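Local coordinates for flagellar biosynthetic protein flhB (Aquifex aeolicus, PDB 3B1S) that probably serves, as the membrane protein whose C-terminal domain this is, in the export apparatus needed to form the flagellar rod, at residues A5-Y10 with V20-K25; D15-V20 with G60-P65. All blocks are in the same frame, centred on the assembly; numbering follows the deposited sequence.

Interaction 1: A5-Y10 with V20-K25; sequences AIALKY and VVAKGK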
loop_
_atom_site.group_PDB
_atom_site.type_symbol
_atom_site.label_atom_id
_atom_site.label_comp_id
_atom_site.label_asym_id
_atom_site.label_seq_id
_atom_site.Cartn_x
_atom_site.Cartn_y
_atom_site.Cartn_z
ATOM N N ALA D 5 -4.302 -5.357 -1.392
ATOM C CA ALA D 5 -4.027 -4.206 -0.562
ATOM C C ALA D 5 -3.022 -3.253 -1.177
ATOM O O ALA D 5 -2.137 -3.686 -1.868
ATOM C CB ALA D 5 -3.510 -4.673 0.739
ATOM N N ILE D 6 -3.145 -1.961 -0.894
ATOM C CA ILE D 6 -2.176 -0.931 -1.366
ATOM C C ILE D 6 -1.753 0.009 -0.260
ATOM O O ILE D 6 -2.523 0.834 0.133
ATOM C CB ILE D 6 -2.749 -0.054 -2.504
ATOM C CG1 ILE D 6 -3.641 -0.864 -3.440
ATOM C CG2 ILE D 6 -1.645 0.610 -3.246
ATOM C CD1 ILE D 6 -2.985 -2.040 -4.048
ATOM N N ALA D 7 -0.535 -0.100 0.225
ATOM C CA ALA D 7 -0.094 0.746 1.316
ATOM C C ALA D 7 0.458 2.114 0.838
ATOM O O ALA D 7 1.162 2.196 -0.165
ATOM C CB ALA D 7 0.909 0.032 2.139
ATOM N N LEU D 8 0.121 3.190 1.558
ATOM C CA LEU D 8 0.454 4.542 1.130
ATOM C C LEU D 8 1.055 5.306 2.274
ATOM O O LEU D 8 0.596 5.191 3.401
ATOM C CB LEU D 8 -0.768 5.270 0.559
ATOM C CG LEU D 8 -1.424 4.662 -0.702
ATOM C CD1 LEU D 8 -2.601 5.505 -1.208
ATOM C CD2 LEU D 8 -0.463 4.429 -1.845
ATOM N N LYS D 9 2.113 6.052 1.984
ATOM C CA LYS D 9 2.726 6.934 2.957
ATOM C C LYS D 9 2.537 8.315 2.431
ATOM O O LYS D 9 2.680 8.537 1.242
ATOM C CB LYS D 9 4.213 6.664 3.089
ATOM C CG LYS D 9 4.927 7.526 4.107
ATOM C CD LYS D 9 6.423 7.627 3.767
ATOM C CE LYS D 9 7.065 8.916 4.298
ATOM N NZ LYS D 9 8.370 9.166 3.590
ATOM N N TYR D 10 2.171 9.241 3.308
ATOM C CA TYR D 10 1.886 10.616 2.911
ATOM C C TYR D 10 2.099 11.525 4.101
ATOM O O TYR D 10 1.394 11.413 5.107
ATOM C CB TYR D 10 0.465 10.706 2.359
ATOM C CG TYR D 10 0.013 12.105 2.039
ATOM C CD1 TYR D 10 -0.799 12.809 2.917
ATOM C CD2 TYR D 10 0.377 12.724 0.850
ATOM C CE1 TYR D 10 -1.232 14.100 2.622
ATOM C CE2 TYR D 10 -0.044 14.015 0.549
ATOM C CZ TYR D 10 -0.855 14.697 1.438
ATOM O OH TYR D 10 -1.294 15.972 1.154
ATOM N N VAL D 20 3.382 5.004 -2.853
ATOM C CA VAL D 20 3.000 3.613 -2.633
ATOM C C VAL D 20 4.134 2.878 -1.958
ATOM O O VAL D 20 5.143 2.642 -2.578
ATOM C CB VAL D 20 2.757 2.887 -3.956
ATOM C CG1 VAL D 20 2.129 1.528 -3.702
ATOM C CG2 VAL D 20 1.916 3.730 -4.903
ATOM N N VAL D 21 3.999 2.512 -0.692
ATOM C CA VAL D 21 5.109 1.813 -0.049
ATOM C C VAL D 21 5.035 0.288 -0.145
ATOM O O VAL D 21 6.023 -0.393 0.077
ATOM C CB VAL D 21 5.380 2.280 1.405
ATOM C CG1 VAL D 21 4.992 3.719 1.569
ATOM C CG2 VAL D 21 4.694 1.403 2.445
ATOM N N ALA D 22 3.865 -0.236 -0.489
ATOM C CA ALA D 22 3.662 -1.659 -0.672
ATOM C C ALA D 22 2.415 -1.862 -1.522
ATOM O O ALA D 22 1.510 -1.030 -1.480
ATOM C CB ALA D 22 3.493 -2.305 0.648
ATOM N N LYS D 23 2.385 -2.930 -2.324
ATOM C CA LYS D 23 1.137 -3.453 -2.904
ATOM C C LYS D 23 1.127 -4.994 -2.742
ATOM O O LYS D 23 2.192 -5.589 -2.641
ATOM C CB LYS D 23 0.935 -2.968 -4.345
ATOM C CG LYS D 23 1.849 -3.578 -5.401
ATOM C CD LYS D 23 1.421 -3.145 -6.799
ATOM C CE LYS D 23 2.470 -3.495 -7.861
ATOM N NZ LYS D 23 1.981 -3.168 -9.248
ATOM N N GLY D 24 -0.053 -5.622 -2.676
ATOM C CA GLY D 24 -0.147 -7.030 -2.258
ATOM C C GLY D 24 -1.382 -7.842 -2.627
ATOM O O GLY D 24 -2.519 -7.365 -2.495
ATOM N N LYS D 25 -1.163 -9.078 -3.090
ATOM C CA LYS D 25 -2.265 -10.028 -3.329
ATOM C C LYS D 25 -2.077 -11.243 -2.421
ATOM O O LYS D 25 -0.925 -11.559 -2.023
ATOM C CB LYS D 25 -2.313 -10.487 -4.788
ATOM C CG LYS D 25 -2.643 -9.415 -5.790
ATOM C CD LYS D 25 -1.747 -9.603 -7.026
ATOM C CE LYS D 25 -1.874 -8.469 -8.088
ATOM N NZ LYS D 25 -0.595 -8.282 -8.918
#
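Strands 5-9 and 20-25 form the two arms of an antiparallel beta hairpin, their axes inclined at 164°, and within these residues the first pair, hydrogen-bonded, is A5 with G24: A5 N reaches G24 O at 2.9 Å, and G24 N returns to A5 O at 3.0 Å. I6 and K23 form the following non-hydrogen-bonded pair, in which the CA-H of K23 leans on A5 O. A7 is gripped at both backbone polar atoms, but by different residues: A7 N donates to A22 O (2.8 Å) and A7 O accepts from V21 N (2.9 Å). The next pair is L8 with V20, so V21 is the extra residue of a beta bulge, and its psi of -16° departs from the extended backbone around it.

The side chains sort onto two faces. On one, A7 CB meets A22 CB at 3.8 Å; G24 adds no side chain beside A5, and A5 and A7 pack on A29 and I32 of helix 27-39. On the other, V20 lies between two aliphatic neighbours. Its CG1 touches CG2 of I6 at 3.9 Å, while CD2 of L8 sits over V20 CA at 3.6 Å; chi1 of -62° sets the leucine CG anti to the carbonyl carbon, and chi2 directs CD2 to V20. L8 goes on to V71 of helix 68-84. K23 lies alongside I6, with its CB near I6 CD1; beyond, its chain runs extended and its ammonium is held by the carbonyls of Y54 and V57. At the bulge, V21 CG1 rests against CB of K9.

A strand of the neighbouring chain pairs antiparallel with A5 to L8, so strand 4-9 lies between it and strand 19-25 within a larger intermolecular sheet, consistent with the self-cleaved cytoplasmic domain of the FlhB/YscU exporter family.

Interaction 2: D15-V20 with G60-P65; sequences DKAPVV and GKEISP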
loop_
_atom_site.group_PDB
_atom_site.type_symbol
_atom_site.label_atom_id
_atom_site.label_comp_id
_atom_site.label_asym_id
_atom_site.label_seq_id
_atom_site.Cartn_x
_atom_site.Cartn_y
_atom_site.Cartn_z
ATOM N N ASP D 15 5.604 15.226 1.233
ATOM C CA ASP D 15 5.069 14.597 0.015
ATOM C C ASP D 15 3.978 15.417 -0.695
ATOM O O ASP D 15 2.925 15.715 -0.126
ATOM C CB ASP D 15 4.558 13.157 0.284
ATOM C CG ASP D 15 5.437 12.363 1.263
ATOM O OD1 ASP D 15 5.763 11.203 0.919
ATOM O OD2 ASP D 15 5.778 12.870 2.370
ATOM N N LYS D 16 4.238 15.757 -1.950
ATOM C CA LYS D 16 3.233 16.425 -2.762
ATOM C C LYS D 16 2.021 15.520 -2.925
ATOM O O LYS D 16 0.880 15.986 -3.004
ATOM C CB LYS D 16 3.807 16.860 -4.127
ATOM C CG LYS D 16 4.580 18.198 -4.038
ATOM C CD LYS D 16 4.773 18.902 -5.400
ATOM C CE LYS D 16 5.631 20.185 -5.224
ATOM N NZ LYS D 16 5.757 21.034 -6.458
ATOM N N ALA D 17 2.292 14.224 -2.952
ATOM C CA ALA D 17 1.277 13.206 -3.107
ATOM C C ALA D 17 1.663 11.938 -2.316
ATOM O O ALA D 17 2.785 11.847 -1.800
ATOM C CB ALA D 17 1.050 12.903 -4.599
ATOM N N PRO D 18 0.717 10.987 -2.173
ATOM C CA PRO D 18 0.976 9.666 -1.575
ATOM C C PRO D 18 1.949 8.730 -2.356
ATOM O O PRO D 18 1.754 8.455 -3.540
ATOM C CB PRO D 18 -0.420 9.059 -1.508
ATOM C CG PRO D 18 -1.338 10.253 -1.450
ATOM C CD PRO D 18 -0.733 11.230 -2.333
ATOM N N VAL D 19 2.983 8.275 -1.656
ATOM C CA VAL D 19 3.941 7.277 -2.110
ATOM C C VAL D 19 3.378 5.872 -1.851
ATOM O O VAL D 19 2.969 5.568 -0.742
ATOM C CB VAL D 19 5.270 7.391 -1.284
ATOM C CG1 VAL D 19 6.388 6.566 -1.891
ATOM C CG2 VAL D 19 5.716 8.822 -1.164
ATOM N N VAL D 20 3.382 5.004 -2.853
ATOM C CA VAL D 20 3.000 3.613 -2.633
ATOM C C VAL D 20 4.134 2.878 -1.958
ATOM O O VAL D 20 5.143 2.642 -2.578
ATOM C CB VAL D 20 2.757 2.887 -3.956
ATOM C CG1 VAL D 20 2.129 1.528 -3.702
ATOM C CG2 VAL D 20 1.916 3.730 -4.903
ATOM N N GLY D 60 7.312 2.625 -4.279
ATOM C CA GLY D 60 8.289 3.685 -4.099
ATOM C C GLY D 60 7.969 4.921 -4.912
ATOM O O GLY D 60 8.552 5.968 -4.697
ATOM N N LYS D 61 7.031 4.815 -5.837
ATOM C CA LYS D 61 6.698 5.962 -6.655
ATOM C C LYS D 61 5.302 6.595 -6.430
ATOM O O LYS D 61 4.263 5.934 -6.578
ATOM C CB LYS D 61 6.972 5.634 -8.118
ATOM C CG LYS D 61 8.469 5.404 -8.359
ATOM C CD LYS D 61 8.790 5.011 -9.800
ATOM C CE LYS D 61 10.285 4.672 -9.938
ATOM N NZ LYS D 61 10.728 4.796 -11.357
ATOM N N GLU D 62 5.290 7.911 -6.269
ATOM C CA GLU D 62 4.107 8.683 -5.952
ATOM C C GLU D 62 3.031 8.432 -6.947
ATOM O O GLU D 62 3.285 8.227 -8.101
ATOM C CB GLU D 62 4.403 10.164 -6.058
ATOM C CG GLU D 62 5.167 10.744 -4.941
ATOM C CD GLU D 62 5.299 12.213 -5.092
ATOM O OE1 GLU D 62 5.916 12.852 -4.239
ATOM O OE2 GLU D 62 4.784 12.738 -6.077
ATOM N N ILE D 63 1.809 8.421 -6.464
ATOM C CA ILE D 63 0.668 8.090 -7.284
ATOM C C ILE D 63 0.563 9.109 -8.404
ATOM O O ILE D 63 1.142 10.196 -8.334
ATOM C CB ILE D 63 -0.632 8.018 -6.447
ATOM C CG1 ILE D 63 -0.945 9.365 -5.793
ATOM C CG2 ILE D 63 -0.473 6.998 -5.354
ATOM C CD1 ILE D 63 -2.356 9.516 -5.270
ATOM N N SER D 64 -0.158 8.693 -9.423
ATOM C CA SER D 64 -0.496 9.555 -10.543
ATOM C C SER D 64 -1.306 10.719 -10.030
ATOM O O SER D 64 -2.120 10.542 -9.111
ATOM C CB SER D 64 -1.353 8.801 -11.568
ATOM O OG SER D 64 -0.651 7.750 -12.157
ATOM N N PRO D 65 -1.066 11.965 -10.603
ATOM C CA PRO D 65 -2.035 13.047 -10.469
ATOM C C PRO D 65 -3.499 12.593 -10.665
ATOM O O PRO D 65 -4.371 12.967 -9.874
ATOM C CB PRO D 65 -1.560 14.045 -11.521
ATOM C CG PRO D 65 -0.049 13.932 -11.408
ATOM C CD PRO D 65 0.214 12.455 -11.158
#
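P18 and I63 join the start of strand 19-25 to the loop 60-65 that leads into helix 68-84, loop-to-strand packing beside the beta hairpin of strands 4-9 and 19-25 rather than a further sheet strand; the chain directions differ widely.

Two backbone hydrogen bonds fasten it. I63 N donates to P18 O at 2.9 Å with an N-H...O angle of 158°, and G60 N donates to V20 O at 2.8 Å with 165°. In both, the donor lies nearly along the C=O axis. Between them E62 lies beside V19, and its CA-H points at P18 O as well, so that one carbonyl receives two neighbouring residues of the loop.

The apolar contacts gather on I63. Its CG1 stands between the backbone N and the carbonyl carbon (chi1 61°), and CD1 beyond it lies over the CG-CD edge of the P18 ring, 3.8 Å from P18 CD. CG1 itself approaches A17 CB at 4.2 Å, and the other branch, CG2, meets CG2 of V20 at 4.1 Å, the two side chains crossing at about a right angle. Y68 and V71 of helix 68-84 back I63, with Y68 also meeting A17 and V71 meeting P18. An alanine in place of I63 would probably take from the P18 ring and V20 CG2 the branches that meet them here and open a gap between the strand start and the helix.

Charged groups stay at the margin. The extended chain of E62 lays its carboxylate beside A17 and K16; its OE1 is 5.4 Å from D15 OD1, a like-charge pair not in contact.

Valine methyls meet loop carbonyls: V20 CG2 lies 3.6 Å from K61 O, and V19 CG1 lies 3.6 Å from G60 O.

Overall arrangement
Interaction 1 is the buried one: a ladder of four backbone bonds between adjacent strands, its faces filled by small and aliphatic side chains. Interaction 2, with centres 11 Å away, is only partly buried; it uses two backbone bonds and one isoleucine to bring in a loop remote in sequence, while lysine and glutamate side chains sit in exposed positions. Both share V20 and strand 19-25; the V20 side chain packs in both contacts, and its carbonyl also binds the loop. K9 N and V19 O, 2.9 Å apart in a probable hydrogen bond, continue the hairpin between them. The neighbouring chain of the assembly touches interaction 1 alone. Helix 68-84 contacts both.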